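Local coordinates for sulfonate ABC transporter, periplasmic sulfonate-binding protein SsuA (Methylobacillus flagellatus, PDB 3UIF) that probably captures sulfonates or sulfate esters in the periplasm and delivers them to an ABC transporter for uptake, at residues V8-V13 / I44-V49; I69-Y74 / G202-R207; L91-G96 / A220-Y225; W95-N100 / R267-P272. One frame throughout, in Å; residues are numbered along the deposited sequence.

Interaction 1: residues V8-V13 / I44-V49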
loop_
_atom_site.group_PDB
_atom_site.type_symbol
_atom_site.label_atom_id
_atom_site.label_comp_id
_atom_site.label_asym_id
_atom_site.label_seq_id
_atom_site.Cartn_x
_atom_site.Cartn_y
_atom_site.Cartn_z
ATOM N N VAL A 8 -10.339 18.159 11.581
ATOM C CA VAL A 8 -10.476 16.869 10.941
ATOM C C VAL A 8 -9.259 16.038 11.317
ATOM O O VAL A 8 -8.115 16.419 11.055
ATOM C CB VAL A 8 -10.674 17.017 9.422
ATOM C CG1 VAL A 8 -10.638 15.661 8.732
ATOM C CG2 VAL A 8 -12.012 17.702 9.149
ATOM N N ARG A 9 -9.524 14.929 11.992
ATOM C CA ARG A 9 -8.469 14.036 12.450
ATOM C C ARG A 9 -8.123 13.043 11.365
ATOM O O ARG A 9 -8.997 12.333 10.856
ATOM C CB ARG A 9 -8.890 13.296 13.721
ATOM C CG ARG A 9 -8.289 13.856 15.004
ATOM C CD ARG A 9 -9.351 14.174 16.058
ATOM N NE ARG A 9 -10.630 13.484 15.826
ATOM C CZ ARG A 9 -11.761 13.712 16.498
ATOM N NH1 ARG A 9 -11.803 14.614 17.471
ATOM N NH2 ARG A 9 -12.860 13.027 16.191
ATOM N N ILE A 10 -6.839 13.016 11.013
ATOM C CA ILE A 10 -6.327 12.129 9.963
ATOM C C ILE A 10 -5.156 11.279 10.451
ATOM O O ILE A 10 -4.136 11.795 10.906
ATOM C CB ILE A 10 -5.952 12.911 8.687
ATOM C CG1 ILE A 10 -7.081 13.880 8.319
ATOM C CG2 ILE A 10 -5.679 11.945 7.558
ATOM C CD1 ILE A 10 -6.917 14.618 7.007
ATOM N N ALA A 11 -5.321 9.964 10.356
ATOM C CA ALA A 11 -4.286 9.023 10.781
ATOM C C ALA A 11 -3.347 8.645 9.642
ATOM O O ALA A 11 -3.746 8.605 8.478
ATOM C CB ALA A 11 -4.920 7.776 11.376
ATOM N N SER A 12 -2.098 8.367 9.989
ATOM C CA SER A 12 -1.154 7.740 9.077
ATOM C C SER A 12 -0.236 6.791 9.847
ATOM O O SER A 12 -0.098 6.893 11.078
ATOM C CB SER A 12 -0.308 8.801 8.402
ATOM O OG SER A 12 0.605 9.349 9.350
ATOM N N VAL A 13 0.400 5.872 9.125
ATOM C CA VAL A 13 1.422 5.021 9.728
ATOM C C VAL A 13 2.722 5.810 9.717
ATOM O O VAL A 13 3.096 6.345 8.677
ATOM C CB VAL A 13 1.593 3.681 8.972
ATOM C CG1 VAL A 13 2.705 2.847 9.597
ATOM C CG2 VAL A 13 0.286 2.897 8.972
ATOM N N ILE A 44 -10.866 24.284 7.182
ATOM C CA ILE A 44 -10.569 22.972 7.734
ATOM C C ILE A 44 -9.173 22.924 8.341
ATOM O O ILE A 44 -8.188 23.269 7.688
ATOM C CB ILE A 44 -10.690 21.865 6.664
ATOM C CG1 ILE A 44 -12.137 21.754 6.179
ATOM C CG2 ILE A 44 -10.196 20.529 7.213
ATOM C CD1 ILE A 44 -12.333 20.908 4.938
ATOM N N LYS A 45 -9.109 22.497 9.600
ATOM C CA LYS A 45 -7.848 22.216 10.258
ATOM C C LYS A 45 -7.611 20.710 10.341
ATOM O O LYS A 45 -8.296 19.992 11.076
ATOM C CB LYS A 45 -7.805 22.842 11.654
ATOM C CG LYS A 45 -6.500 22.604 12.411
ATOM C CD LYS A 45 -6.602 23.161 13.827
ATOM C CE LYS A 45 -5.358 22.849 14.646
ATOM N NZ LYS A 45 -5.473 23.486 15.992
ATOM N N VAL A 46 -6.626 20.241 9.584
ATOM C CA VAL A 46 -6.221 18.856 9.665
ATOM C C VAL A 46 -5.387 18.660 10.916
ATOM O O VAL A 46 -4.554 19.499 11.253
ATOM C CB VAL A 46 -5.481 18.374 8.394
ATOM C CG1 VAL A 46 -4.587 19.479 7.845
ATOM C CG2 VAL A 46 -4.677 17.095 8.657
ATOM N N GLU A 47 -5.661 17.568 11.619
ATOM C CA GLU A 47 -4.864 17.152 12.750
ATOM C C GLU A 47 -4.341 15.744 12.531
ATOM O O GLU A 47 -5.101 14.821 12.245
ATOM C CB GLU A 47 -5.690 17.201 14.019
ATOM C CG GLU A 47 -5.641 18.535 14.725
ATOM C CD GLU A 47 -6.328 18.470 16.070
ATOM O OE1 GLU A 47 -6.334 17.358 16.659
ATOM O OE2 GLU A 47 -6.854 19.522 16.528
ATOM N N TRP A 48 -3.041 15.572 12.670
ATOM C CA TRP A 48 -2.448 14.293 12.354
ATOM C C TRP A 48 -2.460 13.399 13.544
ATOM O O TRP A 48 -2.231 13.844 14.659
ATOM C CB TRP A 48 -1.045 14.473 11.833
ATOM C CG TRP A 48 -0.986 15.330 10.600
ATOM C CD1 TRP A 48 -0.468 16.616 10.489
ATOM C CD2 TRP A 48 -1.473 14.995 9.249
ATOM N NE1 TRP A 48 -0.582 17.083 9.207
ATOM C CE2 TRP A 48 -1.174 16.165 8.407
ATOM C CE3 TRP A 48 -2.093 13.879 8.670
ATOM C CZ2 TRP A 48 -1.484 16.198 7.050
ATOM C CZ3 TRP A 48 -2.403 13.923 7.301
ATOM C CH2 TRP A 48 -2.102 15.057 6.510
ATOM N N VAL A 49 -2.784 12.132 13.312
ATOM C CA VAL A 49 -2.683 11.106 14.334
ATOM C C VAL A 49 -1.669 10.076 13.820
ATOM O O VAL A 49 -2.035 9.081 13.210
ATOM C CB VAL A 49 -4.060 10.471 14.668
ATOM C CG1 VAL A 49 -3.937 9.494 15.827
ATOM C CG2 VAL A 49 -5.094 11.549 14.996
#
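I10 and W48 run alongside each other on one face of a parallel strand pair and make its main apolar bump. I10 CG2 rests against W48 CZ3 at 3.8 Å, while the other branch swings off along the sheet: CG1 is anti to the carbonyl carbon (chi1 -47°), which sends CD1 to V46 CG2, 3.7 Å away. That same V46 methyl sits 3.6 Å above the W48 ring plane, over its centre, and fills the hollow between the indole and the end of I10. At the start of the pair V8 CG2 meets I44 CG2 at 3.9 Å. The opposite face carries R9, E47, A11 and V49. There V49 CG2 lies alongside R9 CG, and the small A11 offers a shallow dip beside the V49 backbone. Beneath the side chains, amides and carbonyls interlock alternately: I10 N gives a nearly straight bond to E47 O (2.8 Å, 175° at the hydrogen), and V49 N answers to I10 O. Segments 8-13 and 44-49 run 34° apart, and the last rung is looser, S12 N reaching V49 O at 3.3 Å. Helix 215-233 covers V8 and I44, whereas F35 and P36 meet W48 and V46. The chain passes strand 20-23 and helices 26-32 and 35-41 before returning parallel to its start, in one lobe of the binding protein. A polar ladder holds the register and hydrocarbon fills the I10 face; the charged ends of R9 and E47 are not in contact (R9 NE to E47 OE1 5.8 Å), so attraction between them is probably modest.

Interaction 2: residues I69-Y74 / G202-R207; sequences IDFGIY and GGVWAR
F71 and A206 face each other as a non-hydrogen-bonded antiparallel pair in the mixed sheet of a periplasmic-binding-protein lobe, strand 71-75 running against 202-207. This is the close-packed part. F71 CE1 touches A206 CB at 3.5 Å, its CD1 meets V204 CG1, and the second methyl of V204 lies alongside I73 CG1; helix 215-233 closes over F71 and V204. On the other face G72 has no side chain, and its carbonyl O lies at the edge of the W205 indole, in the ring plane, besides accepting W205 N at 2.8 Å. Y74 turns its edge to the five-membered ring of W205 in an offset edge-to-face pair, the planes at 90° and the centroids 5.5 Å apart, while its hydroxyl bonds N61. G203 and G202 have backbone angles that call for glycine. At the end where R207, the one partly exposed residue, meets I69 and D70, the contact is polar instead. R207 sends CG anti to the backbone N (chi1 -164°) and bends at chi3 (41°), which brings NE to I69 O at 2.8 Å and NH2 into a salt bridge with D70. Were R207 an alanine, D70 OD1 would probably lose its charged mate and I69 O its side-chain donor, leaving the D70 carboxylate less firmly held, though R9 N still tethers OD2. R207 NH2 meets D70 OD1 at 2.7 Å on its anti side, the oxygen in the guanidinium plane.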
loop_
_atom_site.group_PDB
_atom_site.type_symbol
_atom_site.label_atom_id
_atom_site.label_comp_id
_atom_site.label_asym_id
_atom_site.label_seq_id
_atom_site.Cartn_x
_atom_site.Cartn_y
_atom_site.Cartn_z
ATOM N N ILE A 69 -11.390 9.213 15.044
ATOM C CA ILE A 69 -10.561 9.492 13.874
ATOM C C ILE A 69 -11.524 9.588 12.715
ATOM O O ILE A 69 -12.555 8.921 12.735
ATOM C CB ILE A 69 -9.536 8.365 13.640
ATOM C CG1 ILE A 69 -8.407 8.473 14.658
ATOM C CG2 ILE A 69 -8.982 8.393 12.228
ATOM C CD1 ILE A 69 -7.556 7.222 14.774
ATOM N N ASP A 70 -11.212 10.418 11.726
ATOM C CA ASP A 70 -12.149 10.664 10.643
ATOM C C ASP A 70 -11.656 10.098 9.334
ATOM O O ASP A 70 -12.427 9.523 8.571
ATOM C CB ASP A 70 -12.402 12.160 10.514
ATOM C CG ASP A 70 -12.848 12.782 11.822
ATOM O OD1 ASP A 70 -13.682 12.172 12.520
ATOM O OD2 ASP A 70 -12.354 13.868 12.166
ATOM N N PHE A 71 -10.361 10.269 9.091
ATOM C CA PHE A 71 -9.704 9.790 7.899
ATOM C C PHE A 71 -8.446 9.065 8.277
ATOM O O PHE A 71 -7.882 9.317 9.340
ATOM C CB PHE A 71 -9.339 10.963 7.002
ATOM C CG PHE A 71 -10.520 11.591 6.348
ATOM C CD1 PHE A 71 -10.974 11.125 5.126
ATOM C CD2 PHE A 71 -11.193 12.640 6.965
ATOM C CE1 PHE A 71 -12.071 11.707 4.528
ATOM C CE2 PHE A 71 -12.294 13.224 6.373
ATOM C CZ PHE A 71 -12.741 12.755 5.159
ATOM N N GLY A 72 -7.995 8.190 7.387
ATOM C CA GLY A 72 -6.794 7.407 7.621
ATOM C C GLY A 72 -6.085 7.078 6.327
ATOM O O GLY A 72 -6.667 6.517 5.416
ATOM N N ILE A 73 -4.817 7.447 6.249
ATOM C CA ILE A 73 -4.024 7.128 5.090
ATOM C C ILE A 73 -3.114 5.949 5.388
ATOM O O ILE A 73 -2.048 6.101 5.990
ATOM C CB ILE A 73 -3.216 8.331 4.589
ATOM C CG1 ILE A 73 -4.156 9.528 4.350
ATOM C CG2 ILE A 73 -2.491 7.933 3.306
ATOM C CD1 ILE A 73 -3.469 10.875 4.206
ATOM N N TYR A 74 -3.553 4.769 4.969
ATOM C CA TYR A 74 -2.788 3.559 5.208
ATOM C C TYR A 74 -3.178 2.483 4.211
ATOM O O TYR A 74 -3.906 2.772 3.255
ATOM C CB TYR A 74 -2.871 3.132 6.687
ATOM C CG TYR A 74 -4.211 2.651 7.224
ATOM C CD1 TYR A 74 -4.249 1.794 8.333
ATOM C CD2 TYR A 74 -5.427 3.031 6.654
ATOM C CE1 TYR A 74 -5.447 1.334 8.858
ATOM C CE2 TYR A 74 -6.631 2.568 7.173
ATOM C CZ TYR A 74 -6.633 1.720 8.279
ATOM O OH TYR A 74 -7.818 1.255 8.815
ATOM N N GLY A 202 -4.136 0.714 -1.288
ATOM C CA GLY A 202 -4.598 1.479 -0.138
ATOM C C GLY A 202 -4.822 2.932 -0.503
ATOM O O GLY A 202 -5.035 3.285 -1.667
ATOM N N GLY A 203 -4.757 3.794 0.495
ATOM C CA GLY A 203 -5.028 5.197 0.273
ATOM C C GLY A 203 -5.752 5.829 1.435
ATOM O O GLY A 203 -5.500 5.490 2.592
ATOM N N VAL A 204 -6.666 6.738 1.102
ATOM C CA VAL A 204 -7.347 7.570 2.074
ATOM C C VAL A 204 -8.679 6.957 2.417
ATOM O O VAL A 204 -9.575 6.865 1.573
ATOM C CB VAL A 204 -7.554 9.003 1.560
ATOM C CG1 VAL A 204 -8.293 9.834 2.591
ATOM C CG2 VAL A 204 -6.221 9.656 1.212
ATOM N N TRP A 205 -8.791 6.529 3.667
ATOM C CA TRP A 205 -9.992 5.883 4.182
ATOM C C TRP A 205 -10.780 6.814 5.072
ATOM O O TRP A 205 -10.222 7.545 5.898
ATOM C CB TRP A 205 -9.620 4.585 4.913
ATOM C CG TRP A 205 -9.017 3.546 3.999
ATOM C CD1 TRP A 205 -7.686 3.427 3.597
ATOM C CD2 TRP A 205 -9.708 2.436 3.339
ATOM N NE1 TRP A 205 -7.522 2.355 2.755
ATOM C CE2 TRP A 205 -8.693 1.720 2.561
ATOM C CE3 TRP A 205 -11.024 1.981 3.312
ATOM C CZ2 TRP A 205 -9.002 0.604 1.803
ATOM C CZ3 TRP A 205 -11.326 0.851 2.542
ATOM C CH2 TRP A 205 -10.336 0.186 1.798
ATOM N N ALA A 206 -12.092 6.805 4.899
ATOM C CA ALA A 206 -12.963 7.695 5.644
ATOM C C ALA A 206 -13.973 6.914 6.466
ATOM O O ALA A 206 -14.517 5.897 6.003
ATOM C CB ALA A 206 -13.674 8.632 4.699
ATOM N N ARG A 207 -14.218 7.397 7.688
ATOM C CA ARG A 207 -15.267 6.861 8.544
ATOM C C ARG A 207 -16.646 7.066 7.887
ATOM O O ARG A 207 -16.998 8.171 7.494
ATOM C CB ARG A 207 -15.178 7.494 9.929
ATOM C CG ARG A 207 -15.950 6.760 11.010
ATOM C CD ARG A 207 -15.535 7.202 12.408
ATOM N NE ARG A 207 -15.340 8.649 12.497
ATOM C CZ ARG A 207 -16.304 9.556 12.669
ATOM N NH1 ARG A 207 -17.583 9.209 12.789
ATOM N NH2 ARG A 207 -15.976 10.833 12.713
#

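Interaction 3: residues L91-G96 / A220-Y225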
loop_
_atom_site.group_PDB
_atom_site.type_symbol
_atom_site.label_atom_id
_atom_site.label_comp_id
_atom_site.label_asym_id
_atom_site.label_seq_id
_atom_site.Cartn_x
_atom_site.Cartn_y
_atom_site.Cartn_z
ATOM N N LEU A 91 -12.965 3.609 1.157
ATOM C CA LEU A 91 -11.860 4.173 0.389
ATOM C C LEU A 91 -12.378 5.358 -0.446
ATOM O O LEU A 91 -13.188 5.158 -1.369
ATOM C CB LEU A 91 -11.212 3.113 -0.509
ATOM C CG LEU A 91 -10.018 3.566 -1.358
ATOM C CD1 LEU A 91 -8.828 3.965 -0.488
ATOM C CD2 LEU A 91 -9.622 2.449 -2.306
ATOM N N VAL A 92 -11.915 6.574 -0.113
ATOM C CA VAL A 92 -12.341 7.802 -0.819
ATOM C C VAL A 92 -11.271 8.389 -1.745
ATOM O O VAL A 92 -11.562 9.298 -2.529
ATOM C CB VAL A 92 -12.864 8.898 0.129
ATOM C CG1 VAL A 92 -14.162 8.453 0.810
ATOM C CG2 VAL A 92 -11.794 9.316 1.138
ATOM N N ALA A 93 -10.046 7.873 -1.638
ATOM C CA ALA A 93 -8.948 8.205 -2.551
ATOM C C ALA A 93 -7.863 7.114 -2.518
ATOM O O ALA A 93 -7.080 7.038 -1.555
ATOM C CB ALA A 93 -8.351 9.573 -2.216
ATOM N N PRO A 94 -7.833 6.254 -3.557
ATOM C CA PRO A 94 -6.794 5.246 -3.689
ATOM C C PRO A 94 -5.461 5.947 -3.926
ATOM O O PRO A 94 -5.420 6.916 -4.691
ATOM C CB PRO A 94 -7.213 4.456 -4.937
ATOM C CG PRO A 94 -8.651 4.769 -5.157
ATOM C CD PRO A 94 -8.803 6.173 -4.662
ATOM N N TRP A 95 -4.397 5.479 -3.268
ATOM C CA TRP A 95 -3.100 6.119 -3.410
ATOM C C TRP A 95 -2.248 5.536 -4.526
ATOM O O TRP A 95 -1.099 5.935 -4.729
ATOM C CB TRP A 95 -2.363 6.153 -2.073
ATOM C CG TRP A 95 -1.932 4.814 -1.495
ATOM C CD1 TRP A 95 -1.802 3.589 -2.155
ATOM C CD2 TRP A 95 -1.514 4.539 -0.112
ATOM N NE1 TRP A 95 -1.364 2.615 -1.302
ATOM C CE2 TRP A 95 -1.157 3.110 -0.067
ATOM C CE3 TRP A 95 -1.392 5.307 1.052
ATOM C CZ2 TRP A 95 -0.718 2.491 1.106
ATOM C CZ3 TRP A 95 -0.940 4.673 2.223
ATOM C CH2 TRP A 95 -0.611 3.296 2.243
ATOM N N GLY A 96 -2.813 4.589 -5.264
ATOM C CA GLY A 96 -2.104 3.924 -6.330
ATOM C C GLY A 96 -1.558 2.585 -5.882
ATOM O O GLY A 96 -2.191 1.855 -5.089
ATOM N N ALA A 220 -13.419 18.240 -0.013
ATOM C CA ALA A 220 -12.343 19.195 0.080
ATOM C C ALA A 220 -11.038 18.440 0.323
ATOM O O ALA A 220 -10.013 18.719 -0.308
ATOM C CB ALA A 220 -12.627 20.208 1.170
ATOM N N ILE A 221 -11.103 17.436 1.197
ATOM C CA ILE A 221 -9.961 16.556 1.469
ATOM C C ILE A 221 -9.471 15.790 0.242
ATOM O O ILE A 221 -8.282 15.815 -0.079
ATOM C CB ILE A 221 -10.253 15.635 2.663
ATOM C CG1 ILE A 221 -9.841 16.350 3.933
ATOM C CG2 ILE A 221 -9.479 14.324 2.588
ATOM C CD1 ILE A 221 -10.795 16.111 5.063
ATOM N N VAL A 222 -10.391 15.125 -0.444
ATOM C CA VAL A 222 -10.061 14.397 -1.672
ATOM C C VAL A 222 -9.510 15.307 -2.784
ATOM O O VAL A 222 -8.466 15.007 -3.381
ATOM C CB VAL A 222 -11.245 13.563 -2.190
ATOM C CG1 VAL A 222 -10.815 12.771 -3.410
ATOM C CG2 VAL A 222 -11.760 12.627 -1.095
ATOM N N THR A 223 -10.190 16.416 -3.058
ATOM C CA THR A 223 -9.679 17.367 -4.033
ATOM C C THR A 223 -8.267 17.820 -3.638
ATOM O O THR A 223 -7.354 17.789 -4.466
ATOM C CB THR A 223 -10.606 18.572 -4.194
ATOM O OG1 THR A 223 -11.831 18.149 -4.803
ATOM C CG2 THR A 223 -9.962 19.618 -5.050
ATOM N N ALA A 224 -8.082 18.206 -2.375
ATOM C CA ALA A 224 -6.775 18.669 -1.897
ATOM C C ALA A 224 -5.707 17.579 -2.015
ATOM O O ALA A 224 -4.600 17.844 -2.462
ATOM C CB ALA A 224 -6.864 19.197 -0.473
ATOM N N TYR A 225 -6.060 16.361 -1.627
ATOM C CA TYR A 225 -5.199 15.208 -1.779
ATOM C C TYR A 225 -4.700 15.007 -3.205
ATOM O O TYR A 225 -3.498 14.909 -3.441
ATOM C CB TYR A 225 -5.939 13.952 -1.349
ATOM C CG TYR A 225 -5.101 12.696 -1.454
ATOM C CD1 TYR A 225 -4.139 12.404 -0.496
ATOM C CD2 TYR A 225 -5.296 11.790 -2.500
ATOM C CE1 TYR A 225 -3.383 11.251 -0.574
ATOM C CE2 TYR A 225 -4.552 10.633 -2.599
ATOM C CZ TYR A 225 -3.588 10.365 -1.634
ATOM O OH TYR A 225 -2.833 9.208 -1.712
HETATM O O HOH W 1 -1.438 8.829 -3.991
#
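The phenol ring of Y225, coming from helix 215-233, reaches W95 with its hydroxyl end and passes A93 with its CD2 side. W95 CB and P94 O lie at the ring's edge, near its plane; A93 CB approaches obliquely, 3.8 Å from CD2. W95 CG sits between the backbone N and the carbonyl carbon (chi1 67°), carrying the indole away from the helix; the W95 atom nearest Y225 OH is CB. One turn back along the helix V222 supplies the second knob. Its CG2 lies 4.0 Å from V92 CG2 and beside V92 O, while its CG1 reaches A93 CB at 4.2 Å. Strand 89-94 turns a corner at V92 and A93, which both face V204 of the neighbouring strand in a classic beta bulge; that kink presents the two residues one after the other to the helix. F309 of helix 308-316 also packs on V92 and V222, and V204 on Y225. No direct hydrogen bond joins 91-96 to 220-225. Instead one water bridges them, donating to W95 O at 3.0 Å and lying 2.7 Å from Y225 OH, a hydroxyl also bonded to S26 OG. The chemistry is thus mostly hydrocarbon against hydrocarbon, with the buried polar tip of Y225 satisfied by S26 and this water; the contact probably relies on fit of shape more than on directed bonds.

Interaction 4: residues W95-N100 / R267-P272; sequences WGTTSN and RQRWSP. With GOL (glycerol), chain D.
T97 N bonds R269 O at 2.8 Å, where a loop without regular structure passes a short 3-10 turn, 268-270. Just before it G96 (phi 99°, psi -144°) presses its CA between R269 O and S271 O, each 3.2 Å away; a CB there would collide with the R269 carbonyl, and the backbone angles alone call for glycine. A water links T97 OG1 to Q268 O. R269 returns the bond through its side chain. Bent at chi2 and chi3, it folds back until NE and NH2 both grip T97 O, at 3.1 and 3.3 Å; the oxygen lies in the guanidinium plane, but both nitrogens stand above one face of its carbonyl plane. A weak bond leads from NH2 to T98 O. The charge has mates, D262 at NH1 and E258 at NH2, and N100 ND2 shares D262 while N100 OD1 bonds T191 OG1. With an alanine here T97 O would lose both guanidinium donors, and D262 and E258 would probably be left without their cation. Beside this knot lies a glycerol, probably from the crystallisation liquor. Its O3 donates to T97 O at 2.7 Å, its O2 sits near W95 O and R269 O, and C3 lies 3.6 Å above the centre of the W270 ring, while O1 stands over one face of W95, toward the rim. Y259 OH bonds it too. Because 95-100 carries the chain from strand 89-94 of one sheet to strand 102-106 of the other, the site is consistent with the interlobe cleft in which type 2 periplasmic binding proteins hold ligands.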
loop_
_atom_site.group_PDB
_atom_site.type_symbol
_atom_site.label_atom_id
_atom_site.label_comp_id
_atom_site.label_asym_id
_atom_site.label_seq_id
_atom_site.Cartn_x
_atom_site.Cartn_y
_atom_site.Cartn_z
ATOM N N TRP A 95 -4.397 5.479 -3.268
ATOM C CA TRP A 95 -3.100 6.119 -3.410
ATOM C C TRP A 95 -2.248 5.536 -4.526
ATOM O O TRP A 95 -1.099 5.935 -4.729
ATOM C CB TRP A 95 -2.363 6.153 -2.073
ATOM C CG TRP A 95 -1.932 4.814 -1.495
ATOM C CD1 TRP A 95 -1.802 3.589 -2.155
ATOM C CD2 TRP A 95 -1.514 4.539 -0.112
ATOM N NE1 TRP A 95 -1.364 2.615 -1.302
ATOM C CE2 TRP A 95 -1.157 3.110 -0.067
ATOM C CE3 TRP A 95 -1.392 5.307 1.052
ATOM C CZ2 TRP A 95 -0.718 2.491 1.106
ATOM C CZ3 TRP A 95 -0.940 4.673 2.223
ATOM C CH2 TRP A 95 -0.611 3.296 2.243
ATOM N N GLY A 96 -2.813 4.589 -5.264
ATOM C CA GLY A 96 -2.104 3.924 -6.330
ATOM C C GLY A 96 -1.558 2.585 -5.882
ATOM O O GLY A 96 -2.191 1.855 -5.089
ATOM N N THR A 97 -0.385 2.239 -6.386
ATOM C CA THR A 97 0.183 0.968 -6.021
ATOM C C THR A 97 1.402 1.226 -5.206
ATOM O O THR A 97 2.356 1.870 -5.642
ATOM C CB THR A 97 0.486 0.062 -7.223
ATOM O OG1 THR A 97 1.006 0.854 -8.297
ATOM C CG2 THR A 97 -0.781 -0.656 -7.680
ATOM N N THR A 98 1.364 0.729 -3.986
ATOM C CA THR A 98 2.376 1.123 -3.053
ATOM C C THR A 98 3.692 0.319 -3.200
ATOM O O THR A 98 4.769 0.917 -3.183
ATOM C CB THR A 98 1.782 1.293 -1.626
ATOM O OG1 THR A 98 2.736 1.928 -0.770
ATOM C CG2 THR A 98 1.304 -0.002 -1.026
ATOM N N SER A 99 3.604 -1.003 -3.428
ATOM C CA SER A 99 4.801 -1.851 -3.472
ATOM C C SER A 99 4.738 -3.037 -4.425
ATOM O O SER A 99 3.697 -3.701 -4.546
ATOM C CB SER A 99 5.078 -2.426 -2.075
ATOM O OG SER A 99 4.647 -1.543 -1.056
ATOM N N ASN A 100 5.863 -3.337 -5.064
ATOM C CA ASN A 100 6.042 -4.637 -5.686
ATOM C C ASN A 100 6.432 -5.684 -4.629
ATOM O O ASN A 100 6.781 -5.344 -3.484
ATOM C CB ASN A 100 7.102 -4.585 -6.801
ATOM C CG ASN A 100 6.660 -3.756 -7.995
ATOM O OD1 ASN A 100 5.738 -4.129 -8.736
ATOM N ND2 ASN A 100 7.325 -2.621 -8.196
ATOM N N ARG A 267 3.825 7.770 -13.125
ATOM C CA ARG A 267 2.527 8.395 -12.979
ATOM C C ARG A 267 1.437 7.398 -12.602
ATOM O O ARG A 267 0.632 7.644 -11.705
ATOM C CB ARG A 267 2.151 9.115 -14.267
ATOM C CG ARG A 267 0.946 10.038 -14.124
ATOM C CD ARG A 267 0.378 10.445 -15.474
ATOM N NE ARG A 267 1.282 11.339 -16.186
ATOM C CZ ARG A 267 0.939 12.060 -17.257
ATOM N NH1 ARG A 267 -0.304 11.992 -17.737
ATOM N NH2 ARG A 267 1.838 12.851 -17.849
ATOM N N GLN A 268 1.410 6.271 -13.291
ATOM C CA GLN A 268 0.413 5.239 -13.029
ATOM C C GLN A 268 0.494 4.630 -11.617
ATOM O O GLN A 268 -0.516 4.181 -11.069
ATOM C CB GLN A 268 0.467 4.157 -14.113
ATOM C CG GLN A 268 -0.027 4.610 -15.476
ATOM C CD GLN A 268 -1.510 4.963 -15.477
ATOM O OE1 GLN A 268 -1.888 6.136 -15.634
ATOM N NE2 GLN A 268 -2.359 3.958 -15.292
ATOM N N ARG A 269 1.679 4.654 -11.013
ATOM C CA ARG A 269 1.847 4.182 -9.645
ATOM C C ARG A 269 1.033 5.000 -8.634
ATOM O O ARG A 269 0.782 4.543 -7.517
ATOM C CB ARG A 269 3.328 4.158 -9.250
ATOM C CG ARG A 269 4.173 3.120 -9.984
ATOM C CD ARG A 269 3.850 1.677 -9.623
ATOM N NE ARG A 269 4.103 1.405 -8.212
ATOM C CZ ARG A 269 5.268 1.000 -7.696
ATOM N NH1 ARG A 269 6.333 0.800 -8.467
ATOM N NH2 ARG A 269 5.362 0.783 -6.396
ATOM N N TRP A 270 0.617 6.193 -9.044
ATOM C CA TRP A 270 -0.059 7.131 -8.181
ATOM C C TRP A 270 -1.525 7.229 -8.501
ATOM O O TRP A 270 -2.234 8.053 -7.936
ATOM C CB TRP A 270 0.614 8.499 -8.311
ATOM C CG TRP A 270 1.996 8.554 -7.689
ATOM C CD1 TRP A 270 3.222 8.324 -8.310
ATOM C CD2 TRP A 270 2.334 8.843 -6.292
ATOM N NE1 TRP A 270 4.258 8.447 -7.430
ATOM C CE2 TRP A 270 3.806 8.754 -6.200
ATOM C CE3 TRP A 270 1.598 9.157 -5.142
ATOM C CZ2 TRP A 270 4.488 8.978 -4.998
ATOM C CZ3 TRP A 270 2.300 9.380 -3.948
ATOM C CH2 TRP A 270 3.709 9.296 -3.880
ATOM N N SER A 271 -2.000 6.377 -9.405
ATOM C CA SER A 271 -3.360 6.460 -9.921
ATOM C C SER A 271 -4.435 6.306 -8.845
ATOM O O SER A 271 -4.371 5.410 -8.016
ATOM C CB SER A 271 -3.567 5.442 -11.042
ATOM O OG SER A 271 -4.912 5.430 -11.477
ATOM N N PRO A 272 -5.426 7.201 -8.853
ATOM C CA PRO A 272 -6.546 7.144 -7.917
ATOM C C PRO A 272 -7.789 6.507 -8.525
ATOM O O PRO A 272 -8.856 6.504 -7.918
ATOM C CB PRO A 272 -6.804 8.618 -7.630
ATOM C CG PRO A 272 -6.451 9.294 -8.926
ATOM C CD PRO A 272 -5.328 8.510 -9.525
HETATM C C1 GOL D . 3.016 5.486 -3.077
HETATM O O1 GOL D . 2.031 5.332 -2.039
HETATM C C2 GOL D . 2.338 5.622 -4.440
HETATM O O2 GOL D . 1.237 4.704 -4.546
HETATM C C3 GOL D . 3.362 5.277 -5.488
HETATM O O3 GOL D . 3.932 4.015 -5.162
HETATM O O HOH W 2 -1.026 1.770 -9.497
#

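How the interactions relate
Interactions 1 and 2 are neighbours in one sheet, their centres 9 Å apart: A11 lies between F71 and I73, with A11 O 2.7 Å from I73 N. Interaction 3 continues that sheet, since strand 89-94 borders 202-207 and V204 N lies 2.7 Å from A93 O; its helix also reaches interaction 1, where V8 CG1 is 3.7 Å from I221 CD1. Interactions 3 and 4 share W95 and G96, so the kinked strand leads directly into the glycerol pocket, and the W95 indole rests on Y74 and G203 of interaction 2. Interaction 1 lies farthest from the pocket contact, about 22 Å between centres and about 7 Å between nearest atoms.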